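Long-range contacts in carboxynorspermidine decarboxylase (Campylobacter jejuni subsp. jejuni 81116, PDB 3N29), which probably catalyses the pyridoxal-phosphate-dependent decarboxylation of carboxynorspermidine to norspermidine: residues P45-E51 against P392-D398; I126-A130 against K150-N154; C160-F164 against V218-F223; Q294-T300 against A341-N347. All coordinates share one frame; numbering follows the deposited sequence.

Interaction 1. Residues P45-E51 against P392-D398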
loop_
_atom_site.group_PDB
_atom_site.type_symbol
_atom_site.label_atom_id
_atom_site.label_comp_id
_atom_site.label_asym_id
_atom_site.label_seq_id
_atom_site.Cartn_x
_atom_site.Cartn_y
_atom_site.Cartn_z
ATOM N N PRO A 45 14.972 8.440 4.686
ATOM C CA PRO A 45 13.911 8.858 5.577
ATOM C C PRO A 45 13.788 8.012 6.815
ATOM O O PRO A 45 14.388 6.883 6.892
ATOM C CB PRO A 45 12.649 8.697 4.710
ATOM C CG PRO A 45 13.019 7.533 3.801
ATOM C CD PRO A 45 14.479 7.675 3.544
ATOM N N ALA A 46 13.040 8.522 7.798
ATOM C CA ALA A 46 12.888 7.762 9.039
ATOM C C ALA A 46 11.547 8.114 9.693
ATOM O O ALA A 46 11.196 9.267 9.790
ATOM C CB ALA A 46 14.124 8.063 10.069
ATOM N N TYR A 47 10.827 7.147 10.237
ATOM C CA TYR A 47 9.714 7.460 11.102
ATOM C C TYR A 47 10.302 7.548 12.538
ATOM O O TYR A 47 10.981 6.595 12.953
ATOM C CB TYR A 47 8.661 6.356 11.129
ATOM C CG TYR A 47 7.978 5.985 9.796
ATOM C CD1 TYR A 47 6.866 6.648 9.376
ATOM C CD2 TYR A 47 8.497 4.986 8.973
ATOM C CE1 TYR A 47 6.249 6.317 8.191
ATOM C CE2 TYR A 47 7.865 4.642 7.796
ATOM C CZ TYR A 47 6.769 5.349 7.375
ATOM O OH TYR A 47 6.085 4.959 6.196
ATOM N N ILE A 48 10.014 8.612 13.262
ATOM C CA ILE A 48 10.568 8.811 14.589
ATOM C C ILE A 48 9.469 8.955 15.634
ATOM O O ILE A 48 8.681 9.905 15.640
ATOM C CB ILE A 48 11.547 9.989 14.602
ATOM C CG1 ILE A 48 12.592 9.842 13.505
ATOM C CG2 ILE A 48 12.233 10.063 16.026
ATOM C CD1 ILE A 48 13.608 11.009 13.483
ATOM N N LEU A 49 9.306 7.930 16.411
ATOM C CA LEU A 49 8.320 7.956 17.519
ATOM C C LEU A 49 8.934 8.608 18.733
ATOM O O LEU A 49 10.103 8.335 19.042
ATOM C CB LEU A 49 7.890 6.564 17.836
ATOM C CG LEU A 49 7.028 6.314 19.095
ATOM C CD1 LEU A 49 5.676 6.741 18.839
ATOM C CD2 LEU A 49 6.934 4.848 19.315
ATOM N N GLU A 50 8.152 9.436 19.420
ATOM C CA GLU A 50 8.640 10.190 20.563
ATOM C C GLU A 50 8.064 9.560 21.813
ATOM O O GLU A 50 6.866 9.534 21.988
ATOM C CB GLU A 50 8.323 11.657 20.425
ATOM C CG GLU A 50 8.993 12.295 19.210
ATOM C CD GLU A 50 8.492 13.700 18.919
ATOM O OE1 GLU A 50 8.526 14.563 19.837
ATOM O OE2 GLU A 50 8.052 13.951 17.784
ATOM N N GLU A 51 8.943 8.975 22.624
ATOM C CA GLU A 51 8.514 8.286 23.835
ATOM C C GLU A 51 7.645 9.156 24.722
ATOM O O GLU A 51 6.609 8.699 25.217
ATOM C CB GLU A 51 9.715 7.672 24.586
ATOM C CG GLU A 51 9.328 7.037 25.886
ATOM C CD GLU A 51 10.503 6.339 26.583
ATOM O OE1 GLU A 51 11.636 6.335 26.055
ATOM O OE2 GLU A 51 10.248 5.804 27.672
ATOM N N PRO A 392 11.608 3.891 5.025
ATOM C CA PRO A 392 12.081 4.716 6.166
ATOM C C PRO A 392 12.416 3.793 7.305
ATOM O O PRO A 392 11.647 2.869 7.548
ATOM C CB PRO A 392 10.863 5.605 6.499
ATOM C CG PRO A 392 10.038 5.562 5.162
ATOM C CD PRO A 392 10.184 4.121 4.764
ATOM N N ASN A 393 13.526 4.082 8.007
ATOM C CA ASN A 393 13.872 3.376 9.205
ATOM C C ASN A 393 12.909 3.758 10.325
ATOM O O ASN A 393 12.225 4.777 10.262
ATOM C CB ASN A 393 15.323 3.667 9.623
ATOM C CG ASN A 393 16.368 3.187 8.578
ATOM O OD1 ASN A 393 16.219 2.130 7.975
ATOM N ND2 ASN A 393 17.408 4.005 8.364
ATOM N N LEU A 394 12.820 2.869 11.281
ATOM C CA LEU A 394 12.036 3.094 12.497
ATOM C C LEU A 394 12.966 3.488 13.635
ATOM O O LEU A 394 13.890 2.762 13.960
ATOM C CB LEU A 394 11.258 1.847 12.826
ATOM C CG LEU A 394 10.380 1.189 11.763
ATOM C CD1 LEU A 394 9.547 0.022 12.452
ATOM C CD2 LEU A 394 9.536 2.183 10.984
ATOM N N MET A 395 12.707 4.630 14.251
ATOM C CA MET A 395 13.525 5.140 15.328
ATOM C C MET A 395 12.646 5.625 16.473
ATOM O O MET A 395 11.460 5.963 16.278
ATOM C CB MET A 395 14.398 6.317 14.817
ATOM C CG MET A 395 15.264 6.008 13.535
ATOM S SD MET A 395 16.408 7.424 13.138
ATOM C CE MET A 395 17.793 6.828 14.069
ATOM N N LEU A 396 13.250 5.661 17.634
ATOM C CA LEU A 396 12.650 6.032 18.895
ATOM C C LEU A 396 13.450 7.145 19.512
ATOM O O LEU A 396 14.608 6.965 19.833
ATOM C CB LEU A 396 12.576 4.814 19.832
ATOM C CG LEU A 396 11.967 5.178 21.201
ATOM C CD1 LEU A 396 10.513 5.468 21.040
ATOM C CD2 LEU A 396 12.228 4.132 22.280
ATOM N N LEU A 397 12.839 8.310 19.729
ATOM C CA LEU A 397 13.434 9.350 20.533
ATOM C C LEU A 397 12.967 9.114 21.949
ATOM O O LEU A 397 11.806 9.311 22.276
ATOM C CB LEU A 397 12.990 10.749 20.066
ATOM C CG LEU A 397 13.536 11.948 20.836
ATOM C CD1 LEU A 397 15.060 12.014 20.644
ATOM C CD2 LEU A 397 12.871 13.315 20.387
ATOM N N ASP A 398 13.871 8.695 22.790
ATOM C CA ASP A 398 13.510 8.194 24.096
ATOM C C ASP A 398 13.331 9.255 25.136
ATOM O O ASP A 398 13.433 10.433 24.844
ATOM C CB ASP A 398 14.452 7.060 24.542
ATOM C CG ASP A 398 15.817 7.528 24.941
ATOM O OD1 ASP A 398 15.979 8.728 25.275
ATOM O OD2 ASP A 398 16.722 6.633 25.023
#

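Interaction 2. Residues I126-A130 against K150-N154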
loop_
_atom_site.group_PDB
_atom_site.type_symbol
_atom_site.label_atom_id
_atom_site.label_comp_id
_atom_site.label_asym_id
_atom_site.label_seq_id
_atom_site.Cartn_x
_atom_site.Cartn_y
_atom_site.Cartn_z
ATOM N N ILE A 126 -6.577 -21.759 13.391
ATOM C CA ILE A 126 -7.418 -21.680 14.586
ATOM C C ILE A 126 -6.730 -22.284 15.802
ATOM O O ILE A 126 -6.872 -21.784 16.908
ATOM C CB ILE A 126 -8.833 -22.314 14.393
ATOM C CG1 ILE A 126 -9.720 -21.893 15.574
ATOM C CG2 ILE A 126 -8.794 -23.854 14.230
ATOM C CD1 ILE A 126 -9.924 -20.341 15.592
ATOM N N GLY A 127 -5.957 -23.340 15.584
ATOM C CA GLY A 127 -5.215 -24.005 16.667
ATOM C C GLY A 127 -4.247 -23.078 17.365
ATOM O O GLY A 127 -4.239 -22.973 18.599
ATOM N N GLU A 128 -3.415 -22.410 16.572
ATOM C CA GLU A 128 -2.415 -21.565 17.165
ATOM C C GLU A 128 -3.103 -20.279 17.752
ATOM O O GLU A 128 -2.724 -19.819 18.835
ATOM C CB GLU A 128 -1.302 -21.250 16.147
ATOM C CG GLU A 128 -0.140 -20.553 16.806
ATOM C CD GLU A 128 1.035 -20.318 15.891
ATOM O OE1 GLU A 128 2.009 -19.707 16.372
ATOM O OE2 GLU A 128 0.995 -20.746 14.713
ATOM N N ILE A 129 -4.152 -19.766 17.081
ATOM C CA ILE A 129 -4.897 -18.599 17.588
ATOM C C ILE A 129 -5.534 -18.915 18.943
ATOM O O ILE A 129 -5.454 -18.116 19.906
ATOM C CB ILE A 129 -5.989 -18.110 16.579
ATOM C CG1 ILE A 129 -5.344 -17.512 15.316
ATOM C CG2 ILE A 129 -6.961 -17.072 17.248
ATOM C CD1 ILE A 129 -6.349 -17.342 14.087
ATOM N N ALA A 130 -6.115 -20.103 19.044
ATOM C CA ALA A 130 -6.647 -20.576 20.312
ATOM C C ALA A 130 -5.585 -20.666 21.415
ATOM O O ALA A 130 -5.896 -20.386 22.541
ATOM C CB ALA A 130 -7.301 -21.978 20.164
ATOM N N LYS A 150 -12.791 -26.206 18.927
ATOM C CA LYS A 150 -11.348 -25.999 18.955
ATOM C C LYS A 150 -10.992 -24.798 19.837
ATOM O O LYS A 150 -9.826 -24.428 19.950
ATOM C CB LYS A 150 -10.820 -25.759 17.539
ATOM C CG LYS A 150 -11.224 -26.826 16.539
ATOM C CD LYS A 150 -10.305 -28.047 16.622
ATOM C CE LYS A 150 -9.935 -28.613 15.205
ATOM N NZ LYS A 150 -10.534 -29.958 14.921
ATOM N N THR A 151 -11.984 -24.168 20.448
ATOM C CA THR A 151 -11.738 -22.961 21.236
ATOM C C THR A 151 -12.298 -23.072 22.672
ATOM O O THR A 151 -12.771 -22.080 23.236
ATOM C CB THR A 151 -12.303 -21.702 20.517
ATOM O OG1 THR A 151 -13.707 -21.879 20.239
ATOM C CG2 THR A 151 -11.556 -21.438 19.206
ATOM N N GLN A 152 -12.240 -24.262 23.266
ATOM C CA GLN A 152 -12.890 -24.479 24.556
ATOM C C GLN A 152 -12.215 -23.755 25.710
ATOM O O GLN A 152 -12.846 -23.464 26.708
ATOM C CB GLN A 152 -13.067 -25.975 24.827
ATOM C CG GLN A 152 -14.195 -26.570 23.955
ATOM C CD GLN A 152 -14.290 -28.066 24.022
ATOM O OE1 GLN A 152 -13.983 -28.764 23.051
ATOM N NE2 GLN A 152 -14.723 -28.578 25.162
ATOM N N LYS A 153 -10.956 -23.419 25.565
ATOM C CA LYS A 153 -10.223 -22.757 26.651
ATOM C C LYS A 153 -10.202 -21.236 26.493
ATOM O O LYS A 153 -9.612 -20.526 27.293
ATOM C CB LYS A 153 -8.812 -23.357 26.731
ATOM C CG LYS A 153 -8.839 -24.793 27.327
ATOM C CD LYS A 153 -7.450 -25.425 27.453
ATOM C CE LYS A 153 -7.520 -26.804 28.119
ATOM N NZ LYS A 153 -6.168 -27.427 28.118
ATOM N N ASN A 154 -10.860 -20.724 25.460
ATOM C CA ASN A 154 -10.920 -19.293 25.223
ATOM C C ASN A 154 -12.294 -18.744 25.599
ATOM O O ASN A 154 -13.284 -19.462 25.547
ATOM C CB ASN A 154 -10.718 -19.051 23.727
ATOM C CG ASN A 154 -9.539 -19.821 23.170
ATOM O OD1 ASN A 154 -9.711 -20.839 22.489
ATOM N ND2 ASN A 154 -8.360 -19.335 23.417
#

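Interaction 3. Residues C160-F164 against V218-F223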
loop_
_atom_site.group_PDB
_atom_site.type_symbol
_atom_site.label_atom_id
_atom_site.label_comp_id
_atom_site.label_asym_id
_atom_site.label_seq_id
_atom_site.Cartn_x
_atom_site.Cartn_y
_atom_site.Cartn_z
ATOM N N CYS A 160 -21.382 -7.765 16.847
ATOM C CA CYS A 160 -22.749 -7.295 16.594
ATOM C C CYS A 160 -22.706 -6.180 15.544
ATOM O O CYS A 160 -21.894 -5.247 15.651
ATOM C CB CYS A 160 -23.284 -6.731 17.875
ATOM S SG CYS A 160 -23.400 -8.016 19.159
ATOM N N ASN A 161 -23.557 -6.287 14.539
ATOM C CA ASN A 161 -23.673 -5.276 13.502
ATOM C C ASN A 161 -24.670 -4.286 14.062
ATOM O O ASN A 161 -25.819 -4.571 14.131
ATOM C CB ASN A 161 -24.179 -5.876 12.194
ATOM C CG ASN A 161 -24.351 -4.841 11.106
ATOM O OD1 ASN A 161 -24.451 -3.643 11.415
ATOM N ND2 ASN A 161 -24.411 -5.291 9.798
ATOM N N VAL A 162 -24.241 -3.119 14.475
ATOM C CA VAL A 162 -25.191 -2.229 15.109
ATOM C C VAL A 162 -26.081 -1.478 14.128
ATOM O O VAL A 162 -27.207 -1.056 14.514
ATOM C CB VAL A 162 -24.494 -1.327 16.088
ATOM C CG1 VAL A 162 -25.448 -0.264 16.615
ATOM C CG2 VAL A 162 -23.977 -2.216 17.209
ATOM N N GLU A 163 -25.664 -1.394 12.848
ATOM C CA GLU A 163 -26.544 -0.831 11.783
ATOM C C GLU A 163 -26.914 0.637 12.065
ATOM O O GLU A 163 -28.068 0.975 12.331
ATOM C CB GLU A 163 -27.846 -1.649 11.607
ATOM C CG GLU A 163 -27.726 -3.112 11.094
ATOM C CD GLU A 163 -29.099 -3.686 10.676
ATOM O OE1 GLU A 163 -29.819 -4.358 11.490
ATOM O OE2 GLU A 163 -29.471 -3.419 9.514
ATOM N N PHE A 164 -25.921 1.506 11.987
ATOM C CA PHE A 164 -26.108 2.897 12.362
ATOM C C PHE A 164 -25.203 3.831 11.537
ATOM O O PHE A 164 -24.159 3.410 11.038
ATOM C CB PHE A 164 -25.866 3.042 13.876
ATOM C CG PHE A 164 -26.296 4.374 14.435
ATOM C CD1 PHE A 164 -27.592 4.867 14.190
ATOM C CD2 PHE A 164 -25.405 5.140 15.198
ATOM C CE1 PHE A 164 -28.000 6.100 14.697
ATOM C CE2 PHE A 164 -25.798 6.377 15.698
ATOM C CZ PHE A 164 -27.114 6.862 15.449
ATOM N N VAL A 218 -28.214 2.685 20.420
ATOM C CA VAL A 218 -28.711 1.766 19.396
ATOM C C VAL A 218 -28.372 0.302 19.737
ATOM O O VAL A 218 -29.185 -0.604 19.606
ATOM C CB VAL A 218 -28.190 2.150 17.996
ATOM C CG1 VAL A 218 -28.715 1.128 16.936
ATOM C CG2 VAL A 218 -28.597 3.558 17.660
ATOM N N PHE A 219 -27.176 0.079 20.225
ATOM C CA PHE A 219 -26.779 -1.261 20.671
ATOM C C PHE A 219 -27.671 -1.820 21.792
ATOM O O PHE A 219 -28.068 -3.007 21.750
ATOM C CB PHE A 219 -25.338 -1.191 21.116
ATOM C CG PHE A 219 -24.788 -2.489 21.665
ATOM C CD1 PHE A 219 -24.641 -3.599 20.856
ATOM C CD2 PHE A 219 -24.375 -2.571 22.993
ATOM C CE1 PHE A 219 -24.092 -4.812 21.373
ATOM C CE2 PHE A 219 -23.819 -3.758 23.520
ATOM C CZ PHE A 219 -23.690 -4.889 22.714
ATOM N N GLU A 220 -27.975 -1.000 22.808
ATOM C CA GLU A 220 -28.869 -1.479 23.869
ATOM C C GLU A 220 -30.297 -1.687 23.389
ATOM O O GLU A 220 -30.986 -2.618 23.814
ATOM C CB GLU A 220 -28.850 -0.528 25.082
ATOM C CG GLU A 220 -27.474 -0.406 25.668
ATOM C CD GLU A 220 -27.474 0.447 26.939
ATOM O OE1 GLU A 220 -28.268 0.139 27.829
ATOM O OE2 GLU A 220 -26.686 1.402 27.021
ATOM N N GLU A 221 -30.735 -0.835 22.478
ATOM C CA GLU A 221 -32.081 -0.961 21.974
ATOM C C GLU A 221 -32.202 -2.300 21.207
ATOM O O GLU A 221 -33.137 -3.054 21.460
ATOM C CB GLU A 221 -32.426 0.240 21.115
ATOM C CG GLU A 221 -33.880 0.428 20.853
ATOM C CD GLU A 221 -34.118 0.826 19.413
ATOM O OE1 GLU A 221 -34.641 1.931 19.176
ATOM O OE2 GLU A 221 -33.744 0.039 18.511
ATOM N N LYS A 222 -31.251 -2.608 20.335
ATOM C CA LYS A 222 -31.355 -3.795 19.506
ATOM C C LYS A 222 -30.874 -5.114 20.144
ATOM O O LYS A 222 -31.402 -6.184 19.816
ATOM C CB LYS A 222 -30.613 -3.586 18.174
ATOM C CG LYS A 222 -31.315 -2.701 17.150
ATOM C CD LYS A 222 -30.328 -2.396 15.942
ATOM C CE LYS A 222 -31.024 -1.958 14.619
ATOM N NZ LYS A 222 -30.441 -0.695 14.016
ATOM N N PHE A 223 -29.845 -5.070 20.974
ATOM C CA PHE A 223 -29.214 -6.289 21.493
ATOM C C PHE A 223 -29.366 -6.423 23.026
ATOM O O PHE A 223 -28.893 -7.401 23.620
ATOM C CB PHE A 223 -27.737 -6.301 21.143
ATOM C CG PHE A 223 -27.429 -6.335 19.660
ATOM C CD1 PHE A 223 -27.108 -7.531 19.021
ATOM C CD2 PHE A 223 -27.432 -5.168 18.924
ATOM C CE1 PHE A 223 -26.805 -7.566 17.652
ATOM C CE2 PHE A 223 -27.147 -5.173 17.544
ATOM C CZ PHE A 223 -26.830 -6.397 16.916
#

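Interaction 4. Residues Q294-T300 against A341-N347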
loop_
_atom_site.group_PDB
_atom_site.type_symbol
_atom_site.label_atom_id
_atom_site.label_comp_id
_atom_site.label_asym_id
_atom_site.label_seq_id
_atom_site.Cartn_x
_atom_site.Cartn_y
_atom_site.Cartn_z
ATOM N N GLN A 294 8.230 26.103 -7.765
ATOM C CA GLN A 294 9.386 25.456 -7.229
ATOM C C GLN A 294 8.911 24.110 -6.697
ATOM O O GLN A 294 7.884 24.005 -6.094
ATOM C CB GLN A 294 10.004 26.254 -6.118
ATOM C CG GLN A 294 10.480 27.613 -6.519
ATOM C CD GLN A 294 11.670 27.536 -7.333
ATOM O OE1 GLN A 294 12.703 27.172 -6.874
ATOM N NE2 GLN A 294 11.535 27.860 -8.565
ATOM N N ILE A 295 9.680 23.093 -7.002
ATOM C CA ILE A 295 9.379 21.741 -6.620
ATOM C C ILE A 295 10.546 21.098 -5.893
ATOM O O ILE A 295 11.602 21.025 -6.423
ATOM C CB ILE A 295 9.070 20.907 -7.864
ATOM C CG1 ILE A 295 7.955 21.554 -8.663
ATOM C CG2 ILE A 295 8.694 19.510 -7.492
ATOM C CD1 ILE A 295 7.806 21.042 -9.995
ATOM N N ALA A 296 10.301 20.593 -4.700
ATOM C CA ALA A 296 11.291 19.894 -3.934
ATOM C C ALA A 296 11.012 18.414 -4.055
ATOM O O ALA A 296 9.935 17.967 -3.807
ATOM C CB ALA A 296 11.223 20.300 -2.527
ATOM N N ILE A 297 12.011 17.673 -4.456
ATOM C CA ILE A 297 11.900 16.228 -4.576
ATOM C C ILE A 297 12.582 15.624 -3.343
ATOM O O ILE A 297 13.772 15.845 -3.127
ATOM C CB ILE A 297 12.576 15.769 -5.803
ATOM C CG1 ILE A 297 11.931 16.474 -7.024
ATOM C CG2 ILE A 297 12.490 14.242 -5.921
ATOM C CD1 ILE A 297 12.479 16.032 -8.449
ATOM N N LEU A 298 11.824 14.897 -2.581
ATOM C CA LEU A 298 12.275 14.358 -1.320
ATOM C C LEU A 298 12.687 12.901 -1.444
ATOM O O LEU A 298 12.301 12.206 -2.421
ATOM C CB LEU A 298 11.208 14.472 -0.272
ATOM C CG LEU A 298 10.535 15.819 -0.214
ATOM C CD1 LEU A 298 9.490 15.802 0.880
ATOM C CD2 LEU A 298 11.564 16.985 -0.133
ATOM N N ASP A 299 13.305 12.359 -0.370
ATOM C CA ASP A 299 13.639 10.912 -0.341
ATOM C C ASP A 299 12.589 10.038 0.322
ATOM O O ASP A 299 12.848 8.985 0.966
ATOM C CB ASP A 299 15.066 10.690 0.236
ATOM C CG ASP A 299 15.233 11.163 1.695
ATOM O OD1 ASP A 299 14.278 11.649 2.271
ATOM O OD2 ASP A 299 16.373 11.030 2.238
ATOM N N THR A 300 11.337 10.436 0.173
ATOM C CA THR A 300 10.248 9.694 0.711
ATOM C C THR A 300 9.144 9.763 -0.347
ATOM O O THR A 300 9.288 10.441 -1.365
ATOM C CB THR A 300 9.762 10.199 2.094
ATOM O OG1 THR A 300 8.931 9.215 2.682
ATOM C CG2 THR A 300 8.909 11.525 2.040
ATOM N N ALA A 341 6.569 29.378 -1.529
ATOM C CA ALA A 341 5.761 28.199 -1.864
ATOM C C ALA A 341 6.605 27.117 -2.538
ATOM O O ALA A 341 7.352 27.417 -3.523
ATOM C CB ALA A 341 4.593 28.590 -2.843
ATOM N N TYR A 342 6.409 25.877 -2.131
ATOM C CA TYR A 342 6.969 24.723 -2.842
ATOM C C TYR A 342 5.948 23.557 -2.971
ATOM O O TYR A 342 5.172 23.272 -2.006
ATOM C CB TYR A 342 8.146 24.204 -2.039
ATOM C CG TYR A 342 9.376 25.088 -2.002
ATOM C CD1 TYR A 342 10.413 24.895 -2.889
ATOM C CD2 TYR A 342 9.511 26.058 -1.033
ATOM C CE1 TYR A 342 11.559 25.692 -2.867
ATOM C CE2 TYR A 342 10.624 26.855 -0.974
ATOM C CZ TYR A 342 11.642 26.677 -1.913
ATOM O OH TYR A 342 12.716 27.457 -1.805
ATOM N N LEU A 343 5.960 22.889 -4.114
ATOM C CA LEU A 343 5.383 21.543 -4.253
ATOM C C LEU A 343 6.380 20.552 -3.609
ATOM O O LEU A 343 7.566 20.551 -3.934
ATOM C CB LEU A 343 5.134 21.185 -5.717
ATOM C CG LEU A 343 3.898 21.798 -6.371
ATOM C CD1 LEU A 343 3.862 21.415 -7.925
ATOM C CD2 LEU A 343 2.659 21.300 -5.618
ATOM N N LEU A 344 5.933 19.779 -2.638
ATOM C CA LEU A 344 6.754 18.702 -2.055
ATOM C C LEU A 344 6.343 17.401 -2.712
ATOM O O LEU A 344 5.115 17.138 -2.841
ATOM C CB LEU A 344 6.474 18.584 -0.570
ATOM C CG LEU A 344 6.851 19.790 0.279
ATOM C CD1 LEU A 344 6.630 19.434 1.778
ATOM C CD2 LEU A 344 8.259 20.354 0.056
ATOM N N THR A 345 7.329 16.672 -3.221
ATOM C CA THR A 345 7.063 15.537 -4.031
ATOM C C THR A 345 7.980 14.399 -3.657
ATOM O O THR A 345 9.002 14.625 -3.011
ATOM C CB THR A 345 7.266 15.903 -5.497
ATOM O OG1 THR A 345 8.618 16.212 -5.811
ATOM C CG2 THR A 345 6.378 17.184 -5.912
ATOM N N GLY A 346 7.676 13.209 -4.169
ATOM C CA GLY A 346 8.362 11.987 -3.772
ATOM C C GLY A 346 9.357 11.460 -4.779
ATOM O O GLY A 346 9.486 11.950 -5.865
ATOM N N ASN A 347 9.957 10.349 -4.406
ATOM C CA ASN A 347 11.059 9.698 -5.133
ATOM C C ASN A 347 10.675 8.436 -5.939
ATOM O O ASN A 347 11.562 7.798 -6.549
ATOM C CB ASN A 347 12.270 9.408 -4.250
ATOM C CG ASN A 347 11.990 8.474 -3.124
ATOM O OD1 ASN A 347 10.811 8.142 -2.822
ATOM N ND2 ASN A 347 13.059 8.066 -2.429
HETATM O O HOH W 1 6.701 27.749 -6.059
#

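Interaction 1. Residues P45-E51 against P392-D398
Y47 and P392 make the closest apolar approach between the two segments, with ring carbon CE2 of Y47 lying 3.4 Å from CB of P392. CG of the tyrosine is anti to its carbonyl carbon (chi1 -60°), which lays the ring back over the start of segment 392-398. There the neighbouring ring carbon CD2 also meets CD2 of L394 at 3.6 Å. P45 also touches P392, CG to CG at 3.8 Å. On the face that carries A46, I48 and E50, the M395 sulfur SD rests 3.9 Å from CB of A46, and the methyl CG2 of I48 packs against CB of L397. On the face of Y47 and L49, the methyls CD2 of L49 and CD1 of L396 meet from side chains pointing the same way. Behind these contacts runs a regular parallel ladder of six backbone hydrogen bonds, from N393 N to P45 O at one end to E51 N to L397 O at the other; the latter is 2.9 Å long and nearly straight at 168°. The pair joins the first strand of the chain, 46-50, to a strand near its C-terminus inside the mixed sheet of the beta domain, with strand 279-290 antiparallel beside 46-50 and strand 403-405 beside 393-397. Where the ladder ends, E50 is the N-cap of helix 51-68, and the extended side chain of E51 brings OE1 within 3.3 Å of CB of D398. That same OE1 accepts from H399 N, while OE2 forms a salt bridge with R55. H305 O and N383 ND2 fix the Y47 hydroxyl.

Interaction 2. Residues I126-A130 against K150-N154
One direct hydrogen bond joins the helix to the loop: ND2 of N154 donates to the carbonyl O of A130 at 2.8 Å. The N-H points almost straight at its acceptor (170°) and arrives in the carbonyl plane on a lone pair, and A130 O in turn lies within 1° of the asparagine's amide plane. Donor and acceptor are therefore both used in their natural directions. The side chain reaches the helix because CG of N154 stands beside its own backbone N, anti to the carbonyl carbon (chi1 -48°). ND2 also donates to S133 O, so a single amide nitrogen ties together two carbonyls at the C-terminal end of helix 123-132. Backbone bonding shapes the other partner: T151 to N154 form a type I beta turn, closed by N154 N to T151 O at 3.2 Å, and this turn presents the asparagine to the helix. The contact belongs to the periphery of the beta/alpha barrel, where an outer helix meets the loop that leads from helix 141-147 into strand 155-159. Van der Waals contacts make up the remainder. The methyl of A130 sits against two oxygens, K150 O and N154 OD1, each 3.5 Å from its CB. One turn earlier in the helix, CG1 of I126 lies 4.1 Å from the T151 methyl CG2, the two side chains crossing at about a right angle, while CG2 of I126 comes near CB of K150, whose amino end leads away. The T151 hydroxyl is engaged elsewhere, with the carbonyls of F147 and Q148; the T151 side chain also touches I136 and F138 of strand 135-138.

Interaction 3. Residues C160-F164 against V218-F223
Aromatic contacts dominate the inner end, where CB of C160 lies over one face of the F223 ring, 3.9 Å from its centroid and offset toward the rim. The cysteine sulfur contacts two rings: SG approaches F223 obliquely, 4.2 Å from the ring centroid, and sits at the edge of F219, 4.0 Å from CE1. F223 also meets the carbonyl O of N161, which lies near the ring plane beside CZ. At the outer end a second CH-pi contact forms with the roles of the segments exchanged: CG2 of V218 stands over the centre of the F164 ring, 13° off its normal. F164 reaches it with CG anti to the backbone N (chi1 -168°), which swings the ring out over the helix. Aliphatic packing fills the middle. V162 spreads its two methyls, CG1 against CG1 of V218 at 3.6 Å and CG2 against CD1 of F219 at 4.0 Å. Polar contacts are sparse and soft. The K222 side chain reaches out extended, bends at its last torsion, and its NZ makes a weak hydrogen bond of 3.3 Å to V162 O. The E163 carboxylate may still feel the same ammonium group at a distance, since OE1 lies 4.5 Å from NZ, beyond a salt bridge. Farther out, F223 meets F188 edge-to-face and F219 packs on F258 of helix 248-262, while N161 touches N291 of the second subunit. Here the loop that follows barrel strand 155-159 drapes over the last turns of helix 209-223, which lies outside the barrel after strand 198-200, an outer-layer contact of a beta/alpha barrel.

Interaction 4. Residues Q294-T300 against A341-N347
With OG1 placed between the backbone N and the carbonyl carbon (chi1 66°), T345 turns its hydroxyl onto the neighbouring strand and its methyl CG2 toward CG2 of I295, 3.6 Å away. The hydroxyl donates to A296 O at 3.0 Å from above the carbonyl plane, while the backbone N of T345 reaches the same oxygen nearly along the direction of its C=O bond, so two donors from one residue grip a single acceptor. The other isoleucine, I297, brings CG1 within 3.5 Å of OG1 of T345. On the face bearing A296 and L344, the methyl CB of A296 meets CD2 of L344 at 3.9 Å, and CB of Q294 lies 3.5 Å from CD1 of the Y342 ring. Backbone bonds continue the ladder through A296 N to L343 O and L298 N to T345 O; a water bridges Q294 N and A341 O at its start, and N347 N bonds to T300 O beyond the strands. K122 of the second subunit forms a salt bridge with D299, whose carboxylate also bonds to the T44 hydroxyl, and R180 of that subunit donates a hydrogen bond to G346 O. This is a parallel strand pair within the mixed sheet of the beta domain, set against the dimer partner.

Overall arrangement
Interactions 1 and 4 are buried parallel strand pairs in the same mixed sheet, and they touch where P45 packs on D299 and T300. Strand 279-290 pairs antiparallel with one strand of each, 46-50 in interaction 1 and 294-298 in interaction 4. Interactions 2 and 3 belong instead to the outer layer of the barrel and are only partly buried; each sets a loop next to strand 155-159, the one before it and the one after it, against an outer helix. Backbone ladders carry the sheet pairs, whereas interaction 2 depends on one side-chain amide bond and interaction 3 on aromatic and sulfur contacts. The second subunit borders interaction 4 extensively, touches one residue each of interactions 1 and 3, and leaves interaction 2 alone.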